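Local atomic coordinates of leucine aminopeptidase 2, chloroplastic (Streptomyces sp. BC16019, PDB entry 5LHJ), a protein that acts in bottromycin maturation as a manganese-binding M17-family aminopeptidase and probably removes unsubstituted N-terminal amino acids from peptides. Residues His380-Arg385 against Cys412-Leu417; Gly387-Pro392 against Gln398-Ala403; Arg181-Cys186 against Pro194-Arg199; Asp198-Leu203 against Ala290-Leu295; Val65-Ser70 against Arg74-Asn79. All coordinates share one frame; numbering follows the deposited sequence.

Contact 1 of 5, residues His380-Arg385 against Cys412-Leu417; sequences HALGTR and CRLPLL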
# COMPACT_ATOMS: atom_id res chain seq x y z
N HIS A 380 -18.21 1.26 -7.62
CA HIS A 380 -17.25 2.28 -8.09
C HIS A 380 -17.85 3.29 -9.06
O HIS A 380 -17.61 4.49 -8.91
CB HIS A 380 -16.01 1.63 -8.72
CG HIS A 380 -15.03 1.12 -7.73
ND1 HIS A 380 -15.26 -0.00 -6.96
CD2 HIS A 380 -13.80 1.56 -7.38
CE1 HIS A 380 -14.22 -0.23 -6.17
NE2 HIS A 380 -13.32 0.71 -6.40
N ALA A 381 -18.61 2.81 -10.03
CA ALA A 381 -19.31 3.70 -10.97
C ALA A 381 -20.78 3.97 -10.60
O ALA A 381 -21.21 5.11 -10.78
CB ALA A 381 -19.18 3.21 -12.41
N LEU A 382 -21.52 3.01 -10.02
CA LEU A 382 -22.95 3.25 -9.69
C LEU A 382 -23.20 4.01 -8.36
O LEU A 382 -24.30 4.56 -8.17
CB LEU A 382 -23.78 1.97 -9.71
CG LEU A 382 -23.85 1.17 -11.02
CD1 LEU A 382 -24.81 0.02 -10.87
CD2 LEU A 382 -24.28 2.05 -12.19
N GLY A 383 -22.22 4.05 -7.47
CA GLY A 383 -22.42 4.63 -6.14
C GLY A 383 -23.11 3.71 -5.17
O GLY A 383 -23.53 2.60 -5.51
N THR A 384 -23.26 4.19 -3.94
CA THR A 384 -23.65 3.31 -2.83
C THR A 384 -25.15 3.01 -2.71
O THR A 384 -25.50 2.18 -1.87
CB THR A 384 -23.16 3.90 -1.50
OG1 THR A 384 -23.77 5.17 -1.30
CG2 THR A 384 -21.66 4.04 -1.50
N ARG A 385 -26.02 3.68 -3.48
CA ARG A 385 -27.48 3.54 -3.30
C ARG A 385 -28.23 2.93 -4.48
O ARG A 385 -29.48 2.95 -4.52
CB ARG A 385 -28.08 4.90 -2.93
CG ARG A 385 -27.61 5.41 -1.57
CD ARG A 385 -28.27 6.74 -1.28
NE ARG A 385 -27.73 7.41 -0.10
CZ ARG A 385 -28.12 8.61 0.32
NH1 ARG A 385 -29.06 9.29 -0.33
NH2 ARG A 385 -27.56 9.14 1.38
N CYS A 412 -29.94 0.08 -11.91
CA CYS A 412 -29.42 0.38 -13.24
C CYS A 412 -29.21 -0.94 -13.96
O CYS A 412 -28.53 -1.81 -13.45
CB CYS A 412 -28.08 1.10 -13.13
SG CYS A 412 -27.37 1.48 -14.75
N ARG A 413 -29.79 -1.08 -15.16
CA ARG A 413 -29.50 -2.25 -15.99
C ARG A 413 -28.10 -2.16 -16.59
O ARG A 413 -27.75 -1.15 -17.23
CB ARG A 413 -30.52 -2.41 -17.12
CG ARG A 413 -30.41 -3.76 -17.81
CD ARG A 413 -31.31 -3.83 -19.01
NE ARG A 413 -31.26 -5.13 -19.65
CZ ARG A 413 -31.95 -5.45 -20.74
NH1 ARG A 413 -32.76 -4.55 -21.31
NH2 ARG A 413 -31.82 -6.66 -21.26
N LEU A 414 -27.29 -3.19 -16.38
CA LEU A 414 -25.99 -3.29 -17.05
C LEU A 414 -26.03 -4.40 -18.10
O LEU A 414 -26.77 -5.36 -17.94
CB LEU A 414 -24.89 -3.53 -16.02
CG LEU A 414 -24.69 -2.42 -14.99
CD1 LEU A 414 -23.57 -2.81 -14.03
CD2 LEU A 414 -24.37 -1.09 -15.66
N PRO A 415 -25.23 -4.28 -19.16
CA PRO A 415 -25.24 -5.25 -20.26
C PRO A 415 -24.46 -6.52 -19.99
O PRO A 415 -23.39 -6.51 -19.36
CB PRO A 415 -24.57 -4.46 -21.40
CG PRO A 415 -23.61 -3.57 -20.70
CD PRO A 415 -24.36 -3.13 -19.47
N LEU A 416 -24.99 -7.63 -20.49
CA LEU A 416 -24.27 -8.90 -20.51
C LEU A 416 -23.32 -8.88 -21.71
O LEU A 416 -23.60 -9.48 -22.75
CB LEU A 416 -25.25 -10.08 -20.58
CG LEU A 416 -26.08 -10.27 -19.29
CD1 LEU A 416 -27.37 -11.03 -19.55
CD2 LEU A 416 -25.26 -11.01 -18.23
N LEU A 417 -22.19 -8.20 -21.55
CA LEU A 417 -21.27 -7.93 -22.66
C LEU A 417 -20.57 -9.20 -23.14
O LEU A 417 -19.79 -9.80 -22.41
CB LEU A 417 -20.21 -6.91 -22.24
CG LEU A 417 -20.72 -5.50 -21.91
CD1 LEU A 417 -19.64 -4.66 -21.26
CD2 LEU A 417 -21.30 -4.78 -23.12
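L382, on the last turn of helix 377-382, pushes both of its methyls toward C412 and L414. Packing is closest at C412: L382 CD2 lies 4.0 Å from C412 CB and 4.1 Å from C412 SG, while L382 CD1 reaches the same C412 CB at 4.1 Å. The sulfur arrives there because SG stands opposite the backbone N about CA-CB (chi1 179°), which leaves it alongside the leucine fork. Toward L414 the fit is looser. There L382 CD1 is 4.4 Å from L414 CD1, and both leucines also rest on A388 of strand 386-390, which therefore shares this apolar patch. Away from the patch the chain turns off quickly. G383, the first residue after the helix, has a positive phi at which a CB would collide with the preceding carbonyl O, and T384 and R385 then lead to a partly exposed polar side where T384 OG1 bonds E471 and R385 makes a cation-pi contact with Y474. A second subunit is close too: H380 stacks on H380 of that neighbour, and C412 packs on its P415. With no hydrogen bond between the two segments, the helix end is held against the strand here by burial of three apolar side chains, which probably restricts distance more than direction.

Contact 2 of 5, residues Gly387-Pro392 against Gln398-Ala403; sequences GALFTP and QTVLAA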
# COMPACT_ATOMS: atom_id res chain seq x y z
N GLY A 387 -28.58 -0.50 -7.16
CA GLY A 387 -28.27 -1.88 -7.49
C GLY A 387 -28.05 -2.06 -8.99
O GLY A 387 -28.42 -1.19 -9.78
N ALA A 388 -27.45 -3.19 -9.37
CA ALA A 388 -27.23 -3.54 -10.77
C ALA A 388 -28.19 -4.65 -11.18
O ALA A 388 -28.37 -5.64 -10.43
CB ALA A 388 -25.79 -3.95 -11.01
N LEU A 389 -28.83 -4.49 -12.34
CA LEU A 389 -29.77 -5.47 -12.91
C LEU A 389 -29.19 -6.04 -14.20
O LEU A 389 -28.80 -5.27 -15.08
CB LEU A 389 -31.12 -4.81 -13.23
CG LEU A 389 -32.10 -5.57 -14.13
CD1 LEU A 389 -32.57 -6.87 -13.49
CD2 LEU A 389 -33.28 -4.69 -14.47
N PHE A 390 -29.14 -7.36 -14.31
CA PHE A 390 -28.74 -8.04 -15.55
C PHE A 390 -29.83 -8.99 -16.00
O PHE A 390 -30.36 -9.75 -15.19
CB PHE A 390 -27.49 -8.87 -15.33
CG PHE A 390 -26.24 -8.07 -15.08
CD1 PHE A 390 -25.90 -7.67 -13.80
CD2 PHE A 390 -25.39 -7.76 -16.14
CE1 PHE A 390 -24.73 -6.96 -13.57
CE2 PHE A 390 -24.23 -7.04 -15.91
CZ PHE A 390 -23.89 -6.64 -14.63
N THR A 391 -30.16 -8.95 -17.29
CA THR A 391 -31.03 -9.97 -17.90
C THR A 391 -30.92 -9.88 -19.42
O THR A 391 -30.80 -8.78 -19.95
CB THR A 391 -32.52 -9.82 -17.50
OG1 THR A 391 -33.32 -10.80 -18.18
CG2 THR A 391 -33.06 -8.45 -17.81
N PRO A 392 -30.96 -11.03 -20.12
CA PRO A 392 -31.04 -10.96 -21.59
C PRO A 392 -32.43 -10.62 -22.13
O PRO A 392 -32.57 -10.36 -23.32
CB PRO A 392 -30.62 -12.36 -22.03
CG PRO A 392 -30.91 -13.24 -20.89
CD PRO A 392 -30.84 -12.42 -19.63
N GLN A 398 -37.78 -4.50 -18.18
CA GLN A 398 -38.74 -3.42 -17.97
C GLN A 398 -39.64 -3.70 -16.78
O GLN A 398 -39.94 -2.78 -16.01
CB GLN A 398 -39.56 -3.09 -19.21
CG GLN A 398 -40.35 -1.76 -19.10
CD GLN A 398 -39.54 -0.59 -18.48
OE1 GLN A 398 -38.50 -0.18 -19.00
NE2 GLN A 398 -40.02 -0.07 -17.35
N THR A 399 -40.03 -4.96 -16.59
CA THR A 399 -40.87 -5.34 -15.45
C THR A 399 -40.16 -5.05 -14.13
O THR A 399 -40.75 -4.44 -13.22
CB THR A 399 -41.28 -6.83 -15.54
OG1 THR A 399 -42.06 -7.04 -16.72
CG2 THR A 399 -42.08 -7.27 -14.31
N VAL A 400 -38.91 -5.48 -14.03
CA VAL A 400 -38.13 -5.26 -12.80
C VAL A 400 -37.89 -3.76 -12.56
O VAL A 400 -38.05 -3.27 -11.43
CB VAL A 400 -36.80 -6.05 -12.79
CG1 VAL A 400 -35.94 -5.71 -11.57
CG2 VAL A 400 -37.08 -7.54 -12.81
N LEU A 401 -37.50 -3.04 -13.60
CA LEU A 401 -37.22 -1.61 -13.45
C LEU A 401 -38.46 -0.82 -13.03
O LEU A 401 -38.39 0.02 -12.13
CB LEU A 401 -36.59 -1.02 -14.71
CG LEU A 401 -35.17 -1.52 -15.02
CD1 LEU A 401 -34.74 -1.09 -16.42
CD2 LEU A 401 -34.17 -1.05 -13.98
N ALA A 402 -39.60 -1.09 -13.65
CA ALA A 402 -40.86 -0.41 -13.26
C ALA A 402 -41.25 -0.76 -11.82
O ALA A 402 -41.69 0.11 -11.07
CB ALA A 402 -41.98 -0.77 -14.23
N ALA A 403 -41.05 -2.02 -11.44
CA ALA A 403 -41.30 -2.45 -10.06
C ALA A 403 -40.43 -1.68 -9.06
O ALA A 403 -40.92 -1.24 -8.02
CB ALA A 403 -41.08 -3.95 -9.90
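L389 of strand 386-390 lies across V400 and L401 on helix 394-407, the strand-to-helix interface of a beta-alpha-beta unit that the parallel neighbour strand 410-413 completes. Apolar contact is the whole of the direct interaction. L389 spreads its fork over the two helix residues: CD1 meets V400 CG1 at 4.0 Å, while CD2 lies mainly against L401 and also brushes V400. V400 points toward the strand, whereas L401 starts off along the flank of the helix and its branch point and CD2 swing back to the leucine. Its CG lies opposite its own carbonyl carbon (chi1 -68°), and that turn brings the branch point over. Backbone hydrogen bonds keep the two elements in shape without joining them: A402 N to Q398 O at 2.9 Å within the helix, and on the strand side bonds from L389 to C412 and L414, and from A388 to D462 of strand 458-462. Polar side chains bond locally: T391 OG1 to W458 O and to the backbone N of D393, just past the strand, and T399 OG1 to R395 O one helical turn earlier. V400 also touches T492 of helix 486-498, so it meets both the strand and a second helix. Packing is closest at a single methyl: L389 CD2 sits 3.7 Å from L401 CG and 3.8 Å from L401 CD2.

Contact 3 of 5, residues Arg181-Cys186 against Pro194-Arg199; sequences RDLVNC and PAFADR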
# COMPACT_ATOMS: atom_id res chain seq x y z
N ARG A 181 -34.00 -6.35 7.26
CA ARG A 181 -33.08 -5.49 8.02
C ARG A 181 -32.58 -6.19 9.29
O ARG A 181 -31.39 -6.17 9.61
CB ARG A 181 -33.74 -4.16 8.41
CG ARG A 181 -34.05 -3.24 7.25
CD ARG A 181 -34.73 -1.97 7.71
NE ARG A 181 -34.99 -1.03 6.62
CZ ARG A 181 -35.58 0.15 6.76
NH1 ARG A 181 -36.03 0.55 7.95
NH2 ARG A 181 -35.74 0.95 5.70
N ASP A 182 -33.50 -6.81 10.02
CA ASP A 182 -33.14 -7.55 11.24
C ASP A 182 -32.14 -8.68 10.95
O ASP A 182 -31.17 -8.87 11.69
CB ASP A 182 -34.38 -8.14 11.91
CG ASP A 182 -35.24 -7.11 12.62
OD1 ASP A 182 -34.83 -5.94 12.84
OD2 ASP A 182 -36.37 -7.53 13.02
N LEU A 183 -32.38 -9.44 9.88
CA LEU A 183 -31.51 -10.55 9.53
C LEU A 183 -30.10 -10.07 9.17
O LEU A 183 -29.10 -10.64 9.61
CB LEU A 183 -32.11 -11.37 8.37
CG LEU A 183 -33.39 -12.14 8.68
CD1 LEU A 183 -34.03 -12.60 7.38
CD2 LEU A 183 -33.11 -13.32 9.62
N VAL A 184 -30.03 -8.98 8.41
CA VAL A 184 -28.73 -8.41 8.02
C VAL A 184 -27.99 -7.84 9.22
O VAL A 184 -26.79 -8.08 9.39
CB VAL A 184 -28.89 -7.35 6.90
CG1 VAL A 184 -27.59 -6.59 6.64
CG2 VAL A 184 -29.39 -8.02 5.63
N ASN A 185 -28.71 -7.11 10.07
CA ASN A 185 -28.13 -6.52 11.28
C ASN A 185 -27.67 -7.54 12.32
O ASN A 185 -26.76 -7.24 13.11
CB ASN A 185 -29.10 -5.54 11.93
CG ASN A 185 -29.16 -4.20 11.20
OD1 ASN A 185 -28.16 -3.75 10.64
ND2 ASN A 185 -30.32 -3.57 11.20
N CYS A 186 -28.27 -8.72 12.32
CA CYS A 186 -27.95 -9.75 13.32
C CYS A 186 -26.46 -10.10 13.26
O CYS A 186 -25.95 -10.39 12.18
CB CYS A 186 -28.79 -11.01 13.09
SG CYS A 186 -28.75 -12.11 14.50
N PRO A 194 -26.61 -22.70 10.31
CA PRO A 194 -27.67 -23.51 10.96
C PRO A 194 -28.77 -22.70 11.65
O PRO A 194 -29.95 -23.05 11.55
CB PRO A 194 -26.88 -24.34 12.00
CG PRO A 194 -25.54 -24.48 11.39
CD PRO A 194 -25.28 -23.10 10.82
N ALA A 195 -28.40 -21.61 12.32
CA ALA A 195 -29.38 -20.74 12.98
C ALA A 195 -30.30 -20.03 11.99
O ALA A 195 -31.51 -19.92 12.21
CB ALA A 195 -28.67 -19.71 13.85
N PHE A 196 -29.72 -19.59 10.87
CA PHE A 196 -30.50 -18.96 9.79
C PHE A 196 -31.50 -19.96 9.20
O PHE A 196 -32.68 -19.62 9.03
CB PHE A 196 -29.54 -18.37 8.73
CG PHE A 196 -30.16 -17.40 7.75
CD1 PHE A 196 -31.48 -16.94 7.84
CD2 PHE A 196 -29.37 -16.91 6.71
CE1 PHE A 196 -31.99 -16.05 6.90
CE2 PHE A 196 -29.87 -16.00 5.80
CZ PHE A 196 -31.18 -15.57 5.89
N ALA A 197 -31.07 -21.19 8.95
CA ALA A 197 -31.99 -22.23 8.46
C ALA A 197 -33.14 -22.45 9.46
O ALA A 197 -34.30 -22.55 9.06
CB ALA A 197 -31.24 -23.53 8.20
N ASP A 198 -32.82 -22.48 10.75
CA ASP A 198 -33.84 -22.61 11.81
C ASP A 198 -34.84 -21.45 11.79
O ASP A 198 -36.05 -21.66 11.93
CB ASP A 198 -33.21 -22.71 13.20
CG ASP A 198 -32.53 -24.04 13.46
OD1 ASP A 198 -32.72 -25.03 12.72
OD2 ASP A 198 -31.77 -24.09 14.47
N ARG A 199 -34.33 -20.24 11.62
CA ARG A 199 -35.20 -19.06 11.57
C ARG A 199 -36.13 -19.11 10.35
O ARG A 199 -37.31 -18.77 10.47
CB ARG A 199 -34.35 -17.78 11.57
CG ARG A 199 -35.16 -16.49 11.63
CD ARG A 199 -35.74 -16.24 13.03
NE ARG A 199 -36.49 -14.99 13.09
CZ ARG A 199 -37.83 -14.87 13.13
NH1 ARG A 199 -38.64 -15.94 13.13
NH2 ARG A 199 -38.37 -13.64 13.18
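L183, near the end of helix 164-185, meets F196 and R199 of helix 193-207 across the seven-residue loop between the two helices. From its CB the side chain heads for the other helix, and each step closes on a single ring carbon: L183 CB is 4.9 Å from F196 CE1, and L183 CG is 4.5 Å from that carbon. The fork then grips it, for L183 CD1 and L183 CD2 both lie 4.0 Å from F196 CE1. The second methyl does double duty, since L183 CD2 also comes within 4.3 Å of R199 CG, which chi1 (-176°) sets opposite the arginine's backbone N; the bend at chi2 only redirects the chain beyond. F196 leaves its helix to one side and is brought across by its torsions: CG stands opposite the backbone N (chi1 -165°), and a chi2 of just 6° turns the ring so that CE1 leads. The leucine and phenylalanine side chains cross at about a right angle. R199 NH2 and D182 OD2 are 6.4 Å apart, too far for a salt bridge, so any attraction is probably weak. The ring lies about 9 Å, side chain to side chain, from K261, a manganese ligand in this protein although the metal is absent from this chain here. Helix 286-301 packs on the pair, A289 against L183 and A288 against F196, while A197 touches V241 of strand 239-245.

Contact 4 of 5, residues Asp198-Leu203 against Ala290-Leu295; sequences DRIREL and AVVAAL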
# COMPACT_ATOMS: atom_id res chain seq x y z
N ASP A 198 -32.82 -22.48 10.75
CA ASP A 198 -33.84 -22.61 11.81
C ASP A 198 -34.84 -21.45 11.79
O ASP A 198 -36.05 -21.66 11.93
CB ASP A 198 -33.21 -22.71 13.20
CG ASP A 198 -32.53 -24.04 13.46
OD1 ASP A 198 -32.72 -25.03 12.72
OD2 ASP A 198 -31.77 -24.09 14.47
N ARG A 199 -34.33 -20.24 11.62
CA ARG A 199 -35.20 -19.06 11.57
C ARG A 199 -36.13 -19.11 10.35
O ARG A 199 -37.31 -18.77 10.47
CB ARG A 199 -34.35 -17.78 11.57
CG ARG A 199 -35.16 -16.49 11.63
CD ARG A 199 -35.74 -16.24 13.03
NE ARG A 199 -36.49 -14.99 13.09
CZ ARG A 199 -37.83 -14.87 13.13
NH1 ARG A 199 -38.64 -15.94 13.13
NH2 ARG A 199 -38.37 -13.64 13.18
N ILE A 200 -35.61 -19.54 9.19
CA ILE A 200 -36.43 -19.66 7.98
C ILE A 200 -37.54 -20.70 8.20
O ILE A 200 -38.68 -20.48 7.82
CB ILE A 200 -35.58 -20.00 6.74
CG1 ILE A 200 -34.63 -18.83 6.43
CG2 ILE A 200 -36.47 -20.27 5.52
CD1 ILE A 200 -33.46 -19.21 5.51
N ARG A 201 -37.20 -21.81 8.84
CA ARG A 201 -38.19 -22.84 9.12
C ARG A 201 -39.33 -22.26 9.97
O ARG A 201 -40.51 -22.53 9.68
CB ARG A 201 -37.57 -24.03 9.83
CG ARG A 201 -38.54 -25.20 9.95
CD ARG A 201 -38.04 -26.26 10.91
NE ARG A 201 -36.88 -26.97 10.39
CZ ARG A 201 -35.62 -26.86 10.81
NH1 ARG A 201 -35.26 -26.01 11.80
NH2 ARG A 201 -34.68 -27.62 10.24
N GLU A 202 -38.99 -21.47 10.98
CA GLU A 202 -39.99 -20.87 11.86
C GLU A 202 -40.85 -19.86 11.11
O GLU A 202 -42.07 -19.85 11.26
CB GLU A 202 -39.36 -20.22 13.10
CG GLU A 202 -40.37 -19.45 13.97
CD GLU A 202 -40.07 -19.47 15.47
OE1 GLU A 202 -39.04 -20.03 15.91
OE2 GLU A 202 -40.89 -18.94 16.25
N LEU A 203 -40.22 -19.02 10.29
CA LEU A 203 -40.97 -18.08 9.45
C LEU A 203 -41.94 -18.78 8.51
O LEU A 203 -43.08 -18.33 8.33
CB LEU A 203 -40.01 -17.16 8.67
CG LEU A 203 -39.21 -16.18 9.53
CD1 LEU A 203 -38.01 -15.63 8.74
CD2 LEU A 203 -40.09 -15.06 10.04
N ALA A 290 -33.46 -10.79 1.53
CA ALA A 290 -34.47 -10.18 0.67
C ALA A 290 -35.45 -11.22 0.12
O ALA A 290 -36.68 -10.98 0.10
CB ALA A 290 -33.83 -9.41 -0.48
N VAL A 291 -34.92 -12.36 -0.28
CA VAL A 291 -35.74 -13.45 -0.83
C VAL A 291 -36.66 -14.03 0.24
O VAL A 291 -37.87 -14.21 -0.00
CB VAL A 291 -34.87 -14.54 -1.49
CG1 VAL A 291 -35.68 -15.79 -1.85
CG2 VAL A 291 -34.20 -13.99 -2.75
N VAL A 292 -36.11 -14.31 1.42
CA VAL A 292 -36.91 -14.85 2.53
C VAL A 292 -38.05 -13.88 2.89
O VAL A 292 -39.21 -14.29 3.04
CB VAL A 292 -36.04 -15.15 3.77
CG1 VAL A 292 -36.88 -15.44 5.00
CG2 VAL A 292 -35.08 -16.31 3.48
N ALA A 293 -37.71 -12.61 3.02
CA ALA A 293 -38.67 -11.60 3.42
C ALA A 293 -39.79 -11.45 2.37
O ALA A 293 -40.97 -11.40 2.74
CB ALA A 293 -37.99 -10.26 3.69
N ALA A 294 -39.42 -11.40 1.09
CA ALA A 294 -40.42 -11.33 0.01
C ALA A 294 -41.37 -12.53 0.08
O ALA A 294 -42.59 -12.35 0.00
CB ALA A 294 -39.76 -11.25 -1.35
N LEU A 295 -40.82 -13.73 0.25
CA LEU A 295 -41.66 -14.93 0.38
C LEU A 295 -42.64 -14.84 1.55
O LEU A 295 -43.81 -15.24 1.40
CB LEU A 295 -40.82 -16.21 0.48
CG LEU A 295 -40.39 -16.72 -0.91
CD1 LEU A 295 -39.08 -17.48 -0.82
CD2 LEU A 295 -41.47 -17.59 -1.53
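V292 offers both methyls to I200 and L203 because of its chi1 of 169°: CG1 is set opposite the backbone N and CG2 opposite the carbonyl carbon, so the fork opens toward helix 193-207. I200 and L203 answer with I200 CG1 and L203 CG each beside its own backbone N (chi1 -65° and -68°). The I200 chain lies obliquely over the valine, I200 CG1 and I200 CD1 each 3.9 Å from V292 CG2. L203 comes in at nearly a right angle and puts CD1 3.9 Å from V292 CG1. One valine thus meets two residues a turn apart, and the backbones come as near as 7.3 Å between the CA atoms of I200 and V292. Within helix 193-207 R201 NH1 gives D198 OD1 a 2.9 Å salt-bridged hydrogen bond; D198 OD1 lies in the guanidinium plane, but NH1 meets it from above the carboxylate plane. Both helices lie on the catalytic domain's sheet: L311 of strand 306-316 touches I200 and V292, V241 and L243 of strand 239-245 touch I200, and L179 of helix 164-185 packs on L203.

Contact 5 of 5, residues Val65-Ser70 against Arg74-Asn79; sequences VVAEPS and RAVVLN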
# COMPACT_ATOMS: atom_id res chain seq x y z
N VAL A 65 -39.93 19.30 8.99
CA VAL A 65 -40.95 19.16 10.02
C VAL A 65 -40.84 20.30 11.01
O VAL A 65 -39.76 20.55 11.53
CB VAL A 65 -40.80 17.82 10.77
CG1 VAL A 65 -41.81 17.74 11.91
CG2 VAL A 65 -40.96 16.67 9.80
N VAL A 66 -41.97 20.97 11.27
CA VAL A 66 -42.06 21.96 12.35
C VAL A 66 -43.23 21.61 13.27
O VAL A 66 -44.37 21.55 12.81
CB VAL A 66 -42.23 23.38 11.80
CG1 VAL A 66 -42.34 24.39 12.94
CG2 VAL A 66 -41.04 23.74 10.91
N ALA A 67 -42.92 21.38 14.54
CA ALA A 67 -43.92 21.01 15.55
C ALA A 67 -44.50 22.25 16.20
O ALA A 67 -43.78 23.22 16.45
CB ALA A 67 -43.31 20.12 16.61
N GLU A 68 -45.78 22.20 16.52
CA GLU A 68 -46.44 23.30 17.22
C GLU A 68 -47.58 22.78 18.09
O GLU A 68 -48.02 21.66 17.89
CB GLU A 68 -47.00 24.29 16.21
CG GLU A 68 -48.13 23.73 15.35
CD GLU A 68 -48.53 24.66 14.24
OE1 GLU A 68 -47.64 25.36 13.68
OE2 GLU A 68 -49.73 24.71 13.93
N PRO A 69 -48.05 23.60 19.03
CA PRO A 69 -49.25 23.21 19.77
C PRO A 69 -50.48 23.08 18.87
O PRO A 69 -50.62 23.81 17.90
CB PRO A 69 -49.45 24.34 20.78
CG PRO A 69 -48.13 25.02 20.90
CD PRO A 69 -47.42 24.82 19.60
N SER A 70 -51.35 22.13 19.21
CA SER A 70 -52.65 22.00 18.57
C SER A 70 -53.49 23.25 18.87
O SER A 70 -53.18 24.00 19.78
CB SER A 70 -53.37 20.76 19.09
OG SER A 70 -53.60 20.86 20.48
N ARG A 74 -53.90 21.24 23.77
CA ARG A 74 -53.82 19.97 24.51
C ARG A 74 -52.86 18.93 23.90
O ARG A 74 -52.53 17.95 24.56
CB ARG A 74 -55.20 19.33 24.61
CG ARG A 74 -56.21 20.18 25.36
CD ARG A 74 -57.57 19.49 25.40
NE ARG A 74 -58.56 20.29 26.13
CZ ARG A 74 -59.85 19.98 26.24
NH1 ARG A 74 -60.35 18.87 25.68
NH2 ARG A 74 -60.65 20.78 26.93
N ALA A 75 -52.44 19.15 22.65
CA ALA A 75 -51.67 18.16 21.89
C ALA A 75 -50.67 18.84 20.95
O ALA A 75 -50.40 20.03 21.09
CB ALA A 75 -52.64 17.26 21.13
N VAL A 76 -50.11 18.08 20.01
CA VAL A 76 -49.06 18.57 19.11
C VAL A 76 -49.48 18.36 17.66
O VAL A 76 -50.09 17.34 17.32
CB VAL A 76 -47.73 17.81 19.39
CG1 VAL A 76 -46.65 18.15 18.37
CG2 VAL A 76 -47.25 18.07 20.81
N VAL A 77 -49.16 19.34 16.82
CA VAL A 77 -49.32 19.23 15.37
C VAL A 77 -47.92 19.31 14.75
O VAL A 77 -47.12 20.16 15.14
CB VAL A 77 -50.24 20.34 14.82
CG1 VAL A 77 -50.13 20.47 13.30
CG2 VAL A 77 -51.68 20.08 15.23
N LEU A 78 -47.65 18.41 13.80
CA LEU A 78 -46.47 18.50 12.95
C LEU A 78 -46.90 18.96 11.58
O LEU A 78 -47.71 18.30 10.93
CB LEU A 78 -45.76 17.16 12.81
CG LEU A 78 -45.37 16.40 14.07
CD1 LEU A 78 -44.73 15.08 13.66
CD2 LEU A 78 -44.45 17.21 14.94
N ASN A 79 -46.39 20.11 11.13
CA ASN A 79 -46.45 20.46 9.73
C ASN A 79 -45.28 19.82 8.99
O ASN A 79 -44.11 20.02 9.37
CB ASN A 79 -46.50 21.97 9.54
CG ASN A 79 -47.87 22.55 9.89
OD1 ASN A 79 -48.91 22.06 9.43
ND2 ASN A 79 -47.88 23.57 10.72
O HOH W 1 -45.58 24.09 12.16
O HOH W 2 -50.36 25.32 11.25
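E68 and V77 stand side by side on one face of a beta hairpin, pointing the same way, with E68 CG 4.0 Å from V77 CB. With CG between the backbone N and the carbonyl carbon (chi1 66°), the glutamate extends so that its carboxylate comes beside the N79 amide, its plane turned 86° from it. Two waters tie these flat groups together: one donates to E68 OE1 and V66 O and accepts from N79 ND2, while the other accepts from ND2 and donates to E68 OE2 at 2.8 Å. With an alanine in place of E68 both waters would lose a carboxylate partner, and the N79 amide would probably be freer to turn. On the opposite face A67 CB meets L78 CD2 at 3.5 Å; at the strand's start V65 CG1 crosses L78 obliquely. Between these faces the backbones pair antiparallel, V66 with N79 and E68 with V77 as hydrogen-bonded pairs; V77 N to E68 O is 2.8 Å and almost straight (176°). Toward the turn S70 N bonds A75 O from well above the carbonyl plane, and A75 N returns a 3.0 Å bond to S70 OG, which also bonds D72. Strand 65-69 borders the N-terminal domain's mixed sheet, within this chain, and strand 76-81 links it to parallel strand 38-43; helix 51-55 touches E68 and N79, while R56 of a third subunit packs on A67 and L78, and its F52 on P69 and V76.

In the fold
Contacts 1 to 4 belong to the catalytic domain and are small, buried and apolar; contact 5, in the N-terminal domain about 40 Å away between centres, is a partly exposed hairpin carried by backbone hydrogen bonds, a carboxylate and water. Contact 1 brings helix 377-382 to strand 410-413 of the beta-alpha-beta unit in which contact 2 lies, and R413 NH2 reaches T391 O between the neighbouring strands 410-413 and 386-390. Contacts 3 and 4 both use helix 193-207, sharing D198 and R199, and pack it against helices 164-185 and 286-301. They lie across the chain's centre from contact 1. Other subunits approach contacts 1 and 5, whereas contacts 2, 3 and 4 stay within one chain.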